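PDB 3N08: UPF0098 protein CT_736 from Chlamydia trachomatis, which is of unestablished function but, as a bacterial homologue of phosphatidylethanolamine-binding proteins, probably binds phosphate-bearing or other small anionic ligands. Local coordinates for residues I17-S22 against G148-D153; I47-D52 against D60-H65; I64-Y69 against I96-P101; V68-P73 against D118-D123; A114-V119 against I140-E145. One frame throughout, in Å; residues are numbered along the deposited sequence. Where two conformers were deposited one is given.

Contact 1 of 5, residues I17-S22 against G148-D153; sequences IPKKYS and GTYEKD
Ile17 meets Gly148 and Thr149 as the chain leaves the short edge strand 15-16. Its backbone N donates to Thr149 O at 2.8 Å, continuing the parallel pairing in which Arg15 also bonds to Thr149. With no side chain on Gly148, Ile17 CG1 can pack 3.8 Å from Gly148 CA, and the carbonyl oxygen of Ile17 lies in the plane of the Tyr150 ring, at its edge, 3.2 Å from Tyr150 CD1. After Pro18 the chain winds into a 3-10 turn. Lys19 runs past the phenol end of Tyr150, CG 3.5 Å from Tyr150 OH, and then bends at chi3 (-78°), which brings NZ to the syn lone pair of Asp153 OD1 in a 2.9 Å salt bridge. Ser22 closes the turn: its CB lies over one face of the Tyr150 ring, 3.6 Å from the centroid, as a CH-pi contact. Chi1 of 78° swings Ser22 OG back to Lys19 O, where it donates on a lone pair at 2.8 Å beside the backbone bond from Ser22 N. Tyrosine suits this buried place because its ring packs under Ser22 CB and against the Ile17 carbonyl, while its OH is hydrogen-bonded to Gln24. The chemistry is therefore graded, from backbone pairing through a buried ring to an exposed ion pair that ties the chain's last residue to the 3-10 turn.

Contact 2 of 5, residues I47-D52 against D60-H65; sequences IVEDPD and DGLWIH
Asp50 and His65 share a water that lies 2.7 Å from Asp50 OD2 and 2.7 Å from His65 NE2, in the plane of the imidazole. The two side chains run alongside each other, pointing the same way, with Asp50 CB 3.8 Å from His65 NE2; OD2 is also held by His108. Asp50 OD1 accepts from Asp52 N in an Asx turn that bends the chain round Pro51. Between the backbones, Asp50 and Trp63 form a hydrogen-bonded antiparallel pair, and His65 N donates to Val48 O at 2.7 Å. On the other face of the sheet, Ile64 CD1 packs against Glu49 CB at 3.5 Å, while both methyls of Leu62 touch the Glu49 carboxylate, which is salt-bridged to Lys129. Leu62 CD1 also reaches Pro51 CB at 3.8 Å, so leucine covers the point where the strand ends. An Asp-Pro-Asp motif with two histidines nearby, here His65 and His108, marks the anion-binding pocket of PEBPs, and this site is probably its counterpart.

Contact 3 of 5, residues I64-Y69 against I96-P101; sequences IHWIVY and IGYCPP
His65 and Cys99 are joined by two hydrogen bonds. Cys99 N donates to His65 O at 2.9 Å, in the carbonyl plane, and His65 ND1 donates to Cys99 O at 2.8 Å. The second bond lies within the imidazole plane but reaches Cys99 O from above its carbonyl plane, 52° out of it. Chi1 of -77° places the His65 ring beside its own backbone N, with the ND1 edge turned to the loop. Pro100 O lies near the same ring plane, 3.7 Å from His65 CE1. Trp66, the next residue, carries the packing. Tyr98 CB sits almost on the normal of the five-membered ring of Trp66, 3.9 Å from the centroid, and the Tyr98 ring turns an edge to the face of the six-membered ring, planes 72° apart, in a T-shaped pair. The extended first torsion of Tyr98 sends the phenol past the indole, and its OH meets Tyr21 O. Val68 CG2 covers the opposite face of the indole, and Trp66 NE1 is bound by Gln88. Gly97, at positive phi, brings the chain close to the indole; its O receives a bond from a water that also accepts from Ile67 N. In this way the loop backbone fixes the rotation of the His65 ring: with ND1 committed as a donor to Cys99 O, NE2 is left to face the water shared with Asp50, in what is probably the anion pocket.

Contact 4 of 5, residues V68-P73 against D118-D123; sequences VYNLSP and DVVLSD
The backbones approach at Asn70 and Val120, whose CA atoms are 6.1 Å apart, where the chain of 68-73 turns a corner: Asn70 has left-handed angles (61°/30°) and opens a G1 beta bulge, with Leu71, opposite Leu44. Asparagine tolerates these angles well, and here its amide grips both polar backbone atoms of Leu121. Leu121 N donates to Asn70 OD1 at 2.9 Å, in the carbonyl plane and on a lone pair, while Asn70 ND2 donates to Leu121 O, also at 2.9 Å, along a nearly straight bond in the plane of the Asn70 amide, though above the carbonyl plane of Leu121. Val120 CG1 lies 3.6 Å from Asn70 ND2, the two side chains crossing at about a right angle. One residue earlier, Tyr69 CD2 touches Leu121 CD1 at 3.9 Å. Chi1 of 75° puts the ring between its own backbone N and carbonyl carbon; Tyr69 OH lies 3.2 Å from Ser122 O and bonds to Glu124 O. Leu121 also touches Leu132 and Ala135 of helix 129-136. Two hydrogen bonds between one side-chain amide and the Leu121 backbone thus fix a loop segment that forms no regular strand, the rotation of the amide set by a donor and an acceptor together.

Contact 5 of 5, residues A114-V119 against I140-E145; sequences AYALDV and IIATAE
A classic beta bulge, in which Ile141 and Ala142 both face Ala116, interrupts the antiparallel pairing of strands 114-117 and 140-145. Ala116 pairs with both bulge residues: Ile141 N donates to Ala116 O at 2.8 Å, and Ala116 N donates to Ala142 O at 2.9 Å. Farther along, Ala114 O accepts from Ala144 N and from Thr143 OG1, which come from opposite faces of its carbonyl plane. The hydroxyl bond, 2.9 Å, rests on one of two conformers of Thr143, with OG1 anti to the backbone N (chi1 -166°), and is therefore less certain. On the sheet face that carries Thr143, Tyr115 and Ile140 run side by side, Tyr115 CD2 to Ile140 CD1 4.0 Å, and Leu117 CD2 packs on Ile140 CG1 at 3.8 Å; Met136 of helix 129-136 covers Tyr115 and Leu117. The other face is lined by alanines: Ala114 CB meets Ala144 CB at 4.4 Å, and Ala116 CB touches Ile141 CG1 at 4.0 Å. Such small residues suit a surface over which loops lie, Met4 and Ala41 touching Ala116. Thr143 N is hydrogen-bonded to Asp137 of the second subunit, so the outer side of this strand joins the dimer interface. The arrangement is a bulged antiparallel pair within the large sheet of the PEBP beta fold.

How the contacts relate
All five contacts reach the six-stranded sheet. Contacts 2 and 3 share Ile64 and His65, and Val48 N lies 2.9 Å from Trp66 O between them; together they hold His65, which probably lines the anion pocket. Contact 3 also touches contact 1, with Ser22 CB 3.5 Å from Pro101 O, and the Cys23-Cys102 disulfide follows directly on segments 17-22 and 96-101. Contacts 4 and 5 share Asp118 and Val119 on the far side of the chain: the centre of contact 4 is about 22 Å from that of contact 2 and about 29 Å from that of contact 1. Ile47 CD1, 3.8 Å from Tyr115 CE1, links contacts 2 and 5 across neighbouring strands.

Contact 1 of 5, residues I17-S22 against G148-D153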
# COMPACT_ATOMS: atom_id res chain seq x y z
N ILE B 17 3.54 17.54 -2.56
CA ILE B 17 2.15 17.84 -2.26
C ILE B 17 1.80 19.17 -2.94
O ILE B 17 2.55 20.14 -2.81
CB ILE B 17 1.97 18.00 -0.74
CG1 ILE B 17 2.33 16.69 -0.05
CG2 ILE B 17 0.56 18.45 -0.41
CD1 ILE B 17 2.47 16.80 1.49
N PRO B 18 0.69 19.23 -3.70
CA PRO B 18 0.34 20.50 -4.35
C PRO B 18 0.19 21.67 -3.40
O PRO B 18 -0.20 21.55 -2.23
CB PRO B 18 -0.99 20.18 -5.04
CG PRO B 18 -0.91 18.68 -5.29
CD PRO B 18 -0.21 18.13 -4.10
N LYS B 19 0.50 22.84 -3.94
CA LYS B 19 0.52 24.08 -3.20
C LYS B 19 -0.79 24.35 -2.45
O LYS B 19 -0.79 24.92 -1.36
CB LYS B 19 0.83 25.21 -4.17
CG LYS B 19 0.83 26.58 -3.54
CD LYS B 19 1.34 27.64 -4.51
CE LYS B 19 2.86 27.59 -4.59
NZ LYS B 19 3.35 28.67 -5.50
N LYS B 20 -1.91 23.96 -3.06
CA LYS B 20 -3.24 24.18 -2.51
C LYS B 20 -3.38 23.67 -1.05
O LYS B 20 -4.17 24.20 -0.27
CB LYS B 20 -4.22 23.41 -3.42
CG LYS B 20 -5.68 23.47 -3.09
CD LYS B 20 -6.43 22.55 -4.05
CE LYS B 20 -7.94 22.74 -4.01
NZ LYS B 20 -8.38 23.91 -4.80
N TYR B 21 -2.63 22.63 -0.70
CA TYR B 21 -2.77 21.99 0.62
C TYR B 21 -1.75 22.53 1.62
O TYR B 21 -1.73 22.10 2.78
CB TYR B 21 -2.64 20.47 0.48
CG TYR B 21 -3.55 19.97 -0.61
CD1 TYR B 21 -4.93 20.12 -0.54
CD2 TYR B 21 -3.02 19.39 -1.76
CE1 TYR B 21 -5.75 19.70 -1.59
CE2 TYR B 21 -3.82 18.99 -2.79
CZ TYR B 21 -5.19 19.12 -2.70
OH TYR B 21 -6.00 18.68 -3.73
N SER B 22 -0.94 23.50 1.19
CA SER B 22 0.07 24.12 2.02
C SER B 22 -0.37 25.51 2.47
O SER B 22 -1.37 26.03 2.03
CB SER B 22 1.39 24.25 1.25
OG SER B 22 1.35 25.35 0.34
N GLY B 148 4.46 12.64 1.25
CA GLY B 148 4.67 13.65 0.22
C GLY B 148 5.57 14.74 0.75
O GLY B 148 5.69 14.89 1.96
N THR B 149 6.17 15.52 -0.15
CA THR B 149 7.08 16.56 0.28
C THR B 149 6.47 17.96 0.08
O THR B 149 5.54 18.15 -0.70
CB THR B 149 8.41 16.48 -0.48
OG1 THR B 149 8.17 16.67 -1.88
CG2 THR B 149 9.08 15.14 -0.25
N TYR B 150 7.00 18.94 0.79
CA TYR B 150 6.67 20.33 0.44
C TYR B 150 7.87 21.20 0.65
O TYR B 150 8.63 21.01 1.61
CB TYR B 150 5.44 20.87 1.21
CG TYR B 150 4.91 22.08 0.46
CD1 TYR B 150 4.11 21.92 -0.67
CD2 TYR B 150 5.29 23.37 0.81
CE1 TYR B 150 3.70 22.99 -1.41
CE2 TYR B 150 4.88 24.46 0.05
CZ TYR B 150 4.08 24.25 -1.07
OH TYR B 150 3.65 25.30 -1.86
N GLU B 151 8.06 22.12 -0.29
CA GLU B 151 9.11 23.13 -0.21
C GLU B 151 8.52 24.43 -0.72
O GLU B 151 7.89 24.48 -1.78
CB GLU B 151 10.31 22.71 -1.06
CG GLU B 151 11.49 23.68 -0.96
CD GLU B 151 12.70 23.18 -1.75
OE1 GLU B 151 12.54 22.33 -2.64
OE2 GLU B 151 13.82 23.65 -1.47
N LYS B 152 8.66 25.48 0.05
CA LYS B 152 8.09 26.74 -0.39
C LYS B 152 8.79 27.22 -1.64
O LYS B 152 10.01 27.12 -1.76
CB LYS B 152 8.18 27.81 0.71
CG LYS B 152 7.21 27.52 1.84
CD LYS B 152 6.79 28.74 2.62
CE LYS B 152 7.96 29.30 3.35
NZ LYS B 152 7.56 30.31 4.42
N ASP B 153 8.01 27.71 -2.58
CA ASP B 153 8.62 28.29 -3.78
C ASP B 153 8.23 29.75 -3.92
O ASP B 153 7.70 30.34 -2.98
CB ASP B 153 8.26 27.49 -5.04
CG ASP B 153 6.78 27.49 -5.32
OD1 ASP B 153 6.05 28.25 -4.66
OD2 ASP B 153 6.36 26.72 -6.21
OXT ASP B 153 8.47 30.35 -4.97

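Contact 2 of 5, residues I47-D52 against D60-H65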
# COMPACT_ATOMS: atom_id res chain seq x y z
N ILE B 47 -2.68 9.60 11.25
CA ILE B 47 -1.74 10.51 11.91
C ILE B 47 -0.83 11.08 10.82
O ILE B 47 -0.23 10.32 10.08
CB ILE B 47 -0.92 9.82 13.00
CG1 ILE B 47 -1.84 9.24 14.07
CG2 ILE B 47 0.11 10.79 13.61
CD1 ILE B 47 -1.13 8.41 15.12
N VAL B 48 -0.72 12.41 10.74
CA VAL B 48 0.15 13.04 9.76
C VAL B 48 1.19 13.83 10.51
O VAL B 48 0.86 14.63 11.40
CB VAL B 48 -0.64 13.98 8.84
CG1 VAL B 48 0.23 14.60 7.78
CG2 VAL B 48 -1.83 13.26 8.22
N GLU B 49 2.44 13.61 10.16
CA GLU B 49 3.51 14.25 10.88
C GLU B 49 4.69 14.60 10.00
O GLU B 49 4.89 14.03 8.93
CB GLU B 49 3.94 13.40 12.04
CG GLU B 49 4.43 12.05 11.65
CD GLU B 49 4.65 11.13 12.86
OE1 GLU B 49 3.90 11.25 13.86
OE2 GLU B 49 5.57 10.29 12.82
N ASP B 50 5.51 15.53 10.53
CA ASP B 50 6.69 16.08 9.84
C ASP B 50 7.93 15.85 10.70
O ASP B 50 8.14 16.52 11.70
CB ASP B 50 6.44 17.56 9.61
CG ASP B 50 7.62 18.27 8.92
OD1 ASP B 50 8.61 17.64 8.52
OD2 ASP B 50 7.49 19.52 8.75
N PRO B 51 8.76 14.86 10.35
CA PRO B 51 9.98 14.59 11.11
C PRO B 51 11.11 15.54 10.70
O PRO B 51 12.23 15.42 11.22
CB PRO B 51 10.30 13.15 10.70
CG PRO B 51 9.80 13.08 9.26
CD PRO B 51 8.54 13.88 9.27
N ASP B 52 10.83 16.49 9.81
CA ASP B 52 11.84 17.41 9.28
C ASP B 52 11.63 18.82 9.83
O ASP B 52 12.21 19.80 9.36
CB ASP B 52 11.81 17.42 7.74
CG ASP B 52 12.25 16.10 7.15
OD1 ASP B 52 12.94 15.34 7.82
OD2 ASP B 52 11.91 15.82 5.98
N ASP B 60 12.14 17.43 19.93
CA ASP B 60 11.95 16.01 19.57
C ASP B 60 11.90 15.77 18.06
O ASP B 60 11.77 14.64 17.62
CB ASP B 60 10.75 15.40 20.29
CG ASP B 60 9.41 15.90 19.78
OD1 ASP B 60 9.33 16.62 18.75
OD2 ASP B 60 8.38 15.52 20.40
N GLY B 61 12.02 16.83 17.28
CA GLY B 61 12.13 16.71 15.83
C GLY B 61 10.91 16.17 15.12
O GLY B 61 11.03 15.67 13.98
N LEU B 62 9.72 16.29 15.73
CA LEU B 62 8.51 15.74 15.12
C LEU B 62 7.32 16.63 15.38
O LEU B 62 6.93 16.82 16.52
CB LEU B 62 8.25 14.34 15.66
CG LEU B 62 7.21 13.48 14.90
CD1 LEU B 62 7.64 13.26 13.45
CD2 LEU B 62 7.03 12.12 15.58
N TRP B 63 6.74 17.16 14.31
CA TRP B 63 5.55 18.00 14.41
C TRP B 63 4.32 17.29 13.84
O TRP B 63 4.34 16.86 12.67
CB TRP B 63 5.79 19.31 13.67
CG TRP B 63 4.85 20.40 14.07
CD1 TRP B 63 3.59 20.63 13.61
CD2 TRP B 63 5.13 21.42 15.02
NE1 TRP B 63 3.05 21.73 14.25
CE2 TRP B 63 3.99 22.24 15.11
CE3 TRP B 63 6.25 21.72 15.81
CZ2 TRP B 63 3.93 23.34 15.96
CZ3 TRP B 63 6.18 22.80 16.65
CH2 TRP B 63 5.04 23.61 16.72
N ILE B 64 3.29 17.14 14.66
CA ILE B 64 2.06 16.47 14.23
C ILE B 64 1.15 17.49 13.57
O ILE B 64 0.80 18.53 14.18
CB ILE B 64 1.33 15.84 15.44
CG1 ILE B 64 2.21 14.83 16.18
CG2 ILE B 64 0.03 15.21 14.98
CD1 ILE B 64 2.99 13.89 15.33
N HIS B 65 0.81 17.21 12.33
CA HIS B 65 -0.03 18.09 11.54
C HIS B 65 -1.52 17.73 11.55
O HIS B 65 -2.33 18.58 11.26
CB HIS B 65 0.49 18.16 10.09
CG HIS B 65 1.70 19.04 9.95
ND1 HIS B 65 1.63 20.32 9.44
CD2 HIS B 65 2.97 18.88 10.38
CE1 HIS B 65 2.82 20.89 9.51
NE2 HIS B 65 3.65 20.04 10.08
O HOH W 1 6.18 20.69 10.78

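Contact 3 of 5, residues I64-Y69 against I96-P101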
# COMPACT_ATOMS: atom_id res chain seq x y z
N ILE B 64 3.29 17.14 14.66
CA ILE B 64 2.06 16.47 14.23
C ILE B 64 1.15 17.49 13.57
O ILE B 64 0.80 18.53 14.18
CB ILE B 64 1.33 15.84 15.44
CG1 ILE B 64 2.21 14.83 16.18
CG2 ILE B 64 0.03 15.21 14.98
CD1 ILE B 64 2.99 13.89 15.33
N HIS B 65 0.81 17.21 12.33
CA HIS B 65 -0.03 18.09 11.54
C HIS B 65 -1.52 17.73 11.55
O HIS B 65 -2.33 18.58 11.26
CB HIS B 65 0.49 18.16 10.09
CG HIS B 65 1.70 19.04 9.95
ND1 HIS B 65 1.63 20.32 9.44
CD2 HIS B 65 2.97 18.88 10.38
CE1 HIS B 65 2.82 20.89 9.51
NE2 HIS B 65 3.65 20.04 10.08
N TRP B 66 -1.86 16.48 11.84
CA TRP B 66 -3.26 16.06 11.82
C TRP B 66 -3.40 14.75 12.56
O TRP B 66 -2.63 13.82 12.33
CB TRP B 66 -3.73 15.88 10.37
CG TRP B 66 -5.22 16.02 10.13
CD1 TRP B 66 -6.16 16.47 11.00
CD2 TRP B 66 -5.90 15.72 8.90
NE1 TRP B 66 -7.41 16.47 10.38
CE2 TRP B 66 -7.26 16.02 9.09
CE3 TRP B 66 -5.47 15.24 7.67
CZ2 TRP B 66 -8.22 15.83 8.08
CZ3 TRP B 66 -6.43 15.06 6.66
CH2 TRP B 66 -7.78 15.35 6.88
N ILE B 67 -4.44 14.66 13.38
CA ILE B 67 -4.88 13.42 13.98
C ILE B 67 -6.37 13.26 13.74
O ILE B 67 -7.18 14.15 14.06
CB ILE B 67 -4.63 13.45 15.50
CG1 ILE B 67 -3.12 13.44 15.79
CG2 ILE B 67 -5.34 12.28 16.19
CD1 ILE B 67 -2.78 13.45 17.27
N VAL B 68 -6.73 12.07 13.25
CA VAL B 68 -8.13 11.69 13.10
C VAL B 68 -8.28 10.26 13.60
O VAL B 68 -7.50 9.40 13.24
CB VAL B 68 -8.60 11.75 11.64
CG1 VAL B 68 -10.08 11.41 11.54
CG2 VAL B 68 -8.34 13.12 11.04
N TYR B 69 -9.29 9.99 14.42
CA TYR B 69 -9.51 8.62 14.82
C TYR B 69 -11.01 8.32 14.84
O TYR B 69 -11.84 9.21 14.76
CB TYR B 69 -8.83 8.29 16.16
CG TYR B 69 -9.49 8.87 17.39
CD1 TYR B 69 -9.17 10.14 17.85
CD2 TYR B 69 -10.40 8.10 18.11
CE1 TYR B 69 -9.77 10.64 19.00
CE2 TYR B 69 -10.99 8.60 19.24
CZ TYR B 69 -10.67 9.85 19.68
OH TYR B 69 -11.28 10.31 20.82
N ILE B 96 -7.07 21.75 17.47
CA ILE B 96 -7.75 20.65 16.79
C ILE B 96 -7.53 20.73 15.29
O ILE B 96 -7.47 21.83 14.74
CB ILE B 96 -9.28 20.69 17.10
CG1 ILE B 96 -9.99 19.49 16.48
CG2 ILE B 96 -9.89 21.98 16.55
CD1 ILE B 96 -11.43 19.32 16.96
N GLY B 97 -7.42 19.59 14.63
CA GLY B 97 -7.54 19.51 13.19
C GLY B 97 -6.27 19.72 12.40
O GLY B 97 -5.17 19.70 12.93
N TYR B 98 -6.44 19.97 11.10
CA TYR B 98 -5.36 19.99 10.14
C TYR B 98 -4.60 21.28 10.17
O TYR B 98 -5.18 22.37 10.15
CB TYR B 98 -5.94 19.78 8.74
CG TYR B 98 -4.96 19.83 7.58
CD1 TYR B 98 -4.11 18.77 7.33
CD2 TYR B 98 -4.90 20.93 6.74
CE1 TYR B 98 -3.24 18.79 6.26
CE2 TYR B 98 -4.01 20.96 5.66
CZ TYR B 98 -3.20 19.88 5.42
OH TYR B 98 -2.33 19.87 4.37
N CYS B 99 -3.29 21.12 10.13
CA CYS B 99 -2.31 22.19 10.01
C CYS B 99 -1.57 21.99 8.70
O CYS B 99 -0.96 20.95 8.52
CB CYS B 99 -1.31 22.08 11.17
SG CYS B 99 -0.06 23.36 11.24
N PRO B 100 -1.62 22.96 7.78
CA PRO B 100 -0.95 22.68 6.51
C PRO B 100 0.57 22.73 6.60
O PRO B 100 1.14 23.45 7.43
CB PRO B 100 -1.43 23.82 5.59
CG PRO B 100 -1.76 24.90 6.50
CD PRO B 100 -2.31 24.25 7.76
N PRO B 101 1.25 22.00 5.72
CA PRO B 101 2.69 22.22 5.55
C PRO B 101 3.02 23.69 5.36
O PRO B 101 2.37 24.38 4.58
CB PRO B 101 3.00 21.43 4.28
CG PRO B 101 2.01 20.30 4.32
CD PRO B 101 0.74 20.94 4.83
O HOH W 2 -5.17 17.26 14.35

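Contact 4 of 5, residues V68-P73 against D118-D123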
# COMPACT_ATOMS: atom_id res chain seq x y z
N VAL B 68 -6.73 12.07 13.25
CA VAL B 68 -8.13 11.69 13.10
C VAL B 68 -8.28 10.26 13.60
O VAL B 68 -7.50 9.40 13.24
CB VAL B 68 -8.60 11.75 11.64
CG1 VAL B 68 -10.08 11.41 11.54
CG2 VAL B 68 -8.34 13.12 11.04
N TYR B 69 -9.29 9.99 14.42
CA TYR B 69 -9.51 8.62 14.82
C TYR B 69 -11.01 8.32 14.84
O TYR B 69 -11.84 9.21 14.76
CB TYR B 69 -8.83 8.29 16.16
CG TYR B 69 -9.49 8.87 17.39
CD1 TYR B 69 -9.17 10.14 17.85
CD2 TYR B 69 -10.40 8.10 18.11
CE1 TYR B 69 -9.77 10.64 19.00
CE2 TYR B 69 -10.99 8.60 19.24
CZ TYR B 69 -10.67 9.85 19.68
OH TYR B 69 -11.28 10.31 20.82
N ASN B 70 -11.33 7.03 14.96
CA ASN B 70 -12.70 6.55 14.88
C ASN B 70 -13.35 6.86 13.54
O ASN B 70 -14.56 7.02 13.46
CB ASN B 70 -13.53 7.04 16.07
CG ASN B 70 -13.35 6.17 17.30
OD1 ASN B 70 -12.64 5.15 17.28
ND2 ASN B 70 -13.99 6.57 18.38
N LEU B 71 -12.54 6.90 12.50
CA LEU B 71 -13.08 6.92 11.15
C LEU B 71 -13.77 5.60 10.85
O LEU B 71 -13.33 4.55 11.31
CB LEU B 71 -11.96 7.07 10.15
CG LEU B 71 -11.46 8.47 9.91
CD1 LEU B 71 -10.07 8.38 9.30
CD2 LEU B 71 -12.42 9.26 9.01
N SER B 72 -14.84 5.66 10.06
CA SER B 72 -15.45 4.44 9.56
C SER B 72 -14.46 3.62 8.73
O SER B 72 -13.75 4.16 7.91
CB SER B 72 -16.64 4.77 8.68
OG SER B 72 -17.10 3.59 8.05
N PRO B 73 -14.45 2.30 8.93
CA PRO B 73 -13.53 1.48 8.14
C PRO B 73 -13.95 1.37 6.69
O PRO B 73 -13.13 0.88 5.90
CB PRO B 73 -13.60 0.12 8.84
CG PRO B 73 -14.89 0.13 9.58
CD PRO B 73 -15.12 1.54 9.99
N ASP B 118 -9.28 -3.13 15.48
CA ASP B 118 -10.41 -4.04 15.68
C ASP B 118 -11.36 -3.60 16.80
O ASP B 118 -12.13 -4.41 17.32
CB ASP B 118 -9.89 -5.45 15.96
CG ASP B 118 -9.02 -5.51 17.20
OD1 ASP B 118 -8.95 -4.56 18.00
OD2 ASP B 118 -8.42 -6.60 17.41
N VAL B 119 -11.31 -2.32 17.15
CA VAL B 119 -12.20 -1.75 18.13
C VAL B 119 -12.50 -0.31 17.71
O VAL B 119 -11.79 0.27 16.87
CB VAL B 119 -11.59 -1.70 19.56
CG1 VAL B 119 -11.22 -3.11 20.06
CG2 VAL B 119 -10.39 -0.76 19.63
N VAL B 120 -13.56 0.22 18.28
CA VAL B 120 -13.85 1.65 18.28
C VAL B 120 -13.32 2.21 19.59
O VAL B 120 -13.63 1.69 20.68
CB VAL B 120 -15.37 1.89 18.15
CG1 VAL B 120 -15.70 3.35 18.27
CG2 VAL B 120 -15.90 1.32 16.83
N LEU B 121 -12.52 3.28 19.52
CA LEU B 121 -11.93 3.87 20.72
C LEU B 121 -12.95 4.73 21.44
O LEU B 121 -13.97 5.14 20.88
CB LEU B 121 -10.70 4.70 20.37
CG LEU B 121 -9.56 3.96 19.69
CD1 LEU B 121 -8.48 4.94 19.26
CD2 LEU B 121 -8.98 2.88 20.60
N SER B 122 -12.71 4.99 22.72
CA SER B 122 -13.56 5.90 23.47
C SER B 122 -13.63 7.26 22.78
O SER B 122 -12.66 7.73 22.20
CB SER B 122 -13.04 6.03 24.90
OG SER B 122 -13.91 6.84 25.67
N ASP B 123 -14.80 7.88 22.86
CA ASP B 123 -15.09 9.12 22.17
C ASP B 123 -14.63 10.28 23.05
O ASP B 123 -15.32 10.68 23.98
CB ASP B 123 -16.60 9.19 21.94
CG ASP B 123 -17.00 10.24 20.94
OD1 ASP B 123 -16.11 10.82 20.29
OD2 ASP B 123 -18.24 10.45 20.80

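Contact 5 of 5, residues A114-V119 against I140-E145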
# COMPACT_ATOMS: atom_id res chain seq x y z
N ALA B 114 -1.84 5.41 8.33
CA ALA B 114 -3.16 4.89 8.61
C ALA B 114 -3.04 3.62 9.44
O ALA B 114 -2.13 2.79 9.24
CB ALA B 114 -3.90 4.59 7.32
N TYR B 115 -3.97 3.45 10.36
CA TYR B 115 -4.04 2.27 11.21
C TYR B 115 -5.47 1.75 11.18
O TYR B 115 -6.39 2.51 11.42
CB TYR B 115 -3.66 2.62 12.67
CG TYR B 115 -2.36 3.37 12.82
CD1 TYR B 115 -2.32 4.74 12.66
CD2 TYR B 115 -1.18 2.73 13.15
CE1 TYR B 115 -1.14 5.46 12.81
CE2 TYR B 115 0.01 3.46 13.30
CZ TYR B 115 0.01 4.81 13.13
OH TYR B 115 1.17 5.56 13.28
N ALA B 116 -5.64 0.45 10.95
CA ALA B 116 -6.93 -0.20 11.09
C ALA B 116 -6.95 -0.86 12.46
O ALA B 116 -6.03 -1.60 12.82
CB ALA B 116 -7.13 -1.26 10.01
N LEU B 117 -8.01 -0.59 13.22
CA LEU B 117 -8.19 -1.17 14.56
C LEU B 117 -9.36 -2.14 14.59
O LEU B 117 -10.33 -1.97 13.84
CB LEU B 117 -8.47 -0.07 15.58
CG LEU B 117 -7.60 1.17 15.62
CD1 LEU B 117 -8.00 2.00 16.84
CD2 LEU B 117 -6.14 0.80 15.70
N ASP B 118 -9.28 -3.13 15.48
CA ASP B 118 -10.41 -4.04 15.68
C ASP B 118 -11.36 -3.60 16.80
O ASP B 118 -12.13 -4.41 17.32
CB ASP B 118 -9.89 -5.45 15.96
CG ASP B 118 -9.02 -5.51 17.20
OD1 ASP B 118 -8.95 -4.56 18.00
OD2 ASP B 118 -8.42 -6.60 17.41
N VAL B 119 -11.31 -2.32 17.15
CA VAL B 119 -12.20 -1.75 18.13
C VAL B 119 -12.50 -0.31 17.71
O VAL B 119 -11.79 0.27 16.87
CB VAL B 119 -11.59 -1.70 19.56
CG1 VAL B 119 -11.22 -3.11 20.06
CG2 VAL B 119 -10.39 -0.76 19.63
N ILE B 140 -4.26 -2.73 16.91
CA ILE B 140 -3.85 -2.44 15.52
C ILE B 140 -3.72 -3.73 14.71
O ILE B 140 -2.91 -4.61 15.02
CB ILE B 140 -2.51 -1.69 15.44
CG1 ILE B 140 -2.57 -0.40 16.24
CG2 ILE B 140 -2.15 -1.38 14.01
CD1 ILE B 140 -1.23 0.31 16.33
N ILE B 141 -4.51 -3.84 13.65
CA ILE B 141 -4.48 -5.03 12.82
C ILE B 141 -3.77 -4.82 11.50
O ILE B 141 -3.33 -5.79 10.88
CB ILE B 141 -5.88 -5.66 12.66
CG1 ILE B 141 -6.85 -4.75 11.91
CG2 ILE B 141 -6.42 -6.08 14.04
CD1 ILE B 141 -8.24 -5.38 11.74
N ALA B 142 -3.62 -3.57 11.07
CA ALA B 142 -2.88 -3.27 9.84
C ALA B 142 -2.49 -1.82 9.84
O ALA B 142 -3.13 -1.00 10.50
CB ALA B 142 -3.75 -3.58 8.62
N THR B 143 -1.48 -1.50 9.04
CA THR B 143 -1.06 -0.13 8.88
C THR B 143 -0.79 0.13 7.40
O THR B 143 -0.66 -0.82 6.61
CB THR B 143 0.18 0.15 9.75
OG1 THR B 143 0.44 1.56 9.86
CG2 THR B 143 1.39 -0.58 9.18
N ALA B 144 -0.76 1.40 7.04
CA ALA B 144 -0.34 1.83 5.73
C ALA B 144 0.31 3.20 5.84
O ALA B 144 0.14 3.91 6.83
CB ALA B 144 -1.50 1.86 4.77
N GLU B 145 1.09 3.57 4.83
CA GLU B 145 1.88 4.79 4.89
C GLU B 145 1.90 5.47 3.53
O GLU B 145 2.04 4.80 2.51
CB GLU B 145 3.32 4.47 5.30
CG GLU B 145 4.32 5.63 5.23
CD GLU B 145 5.76 5.19 5.56
OE1 GLU B 145 5.98 4.52 6.59
OE2 GLU B 145 6.66 5.51 4.77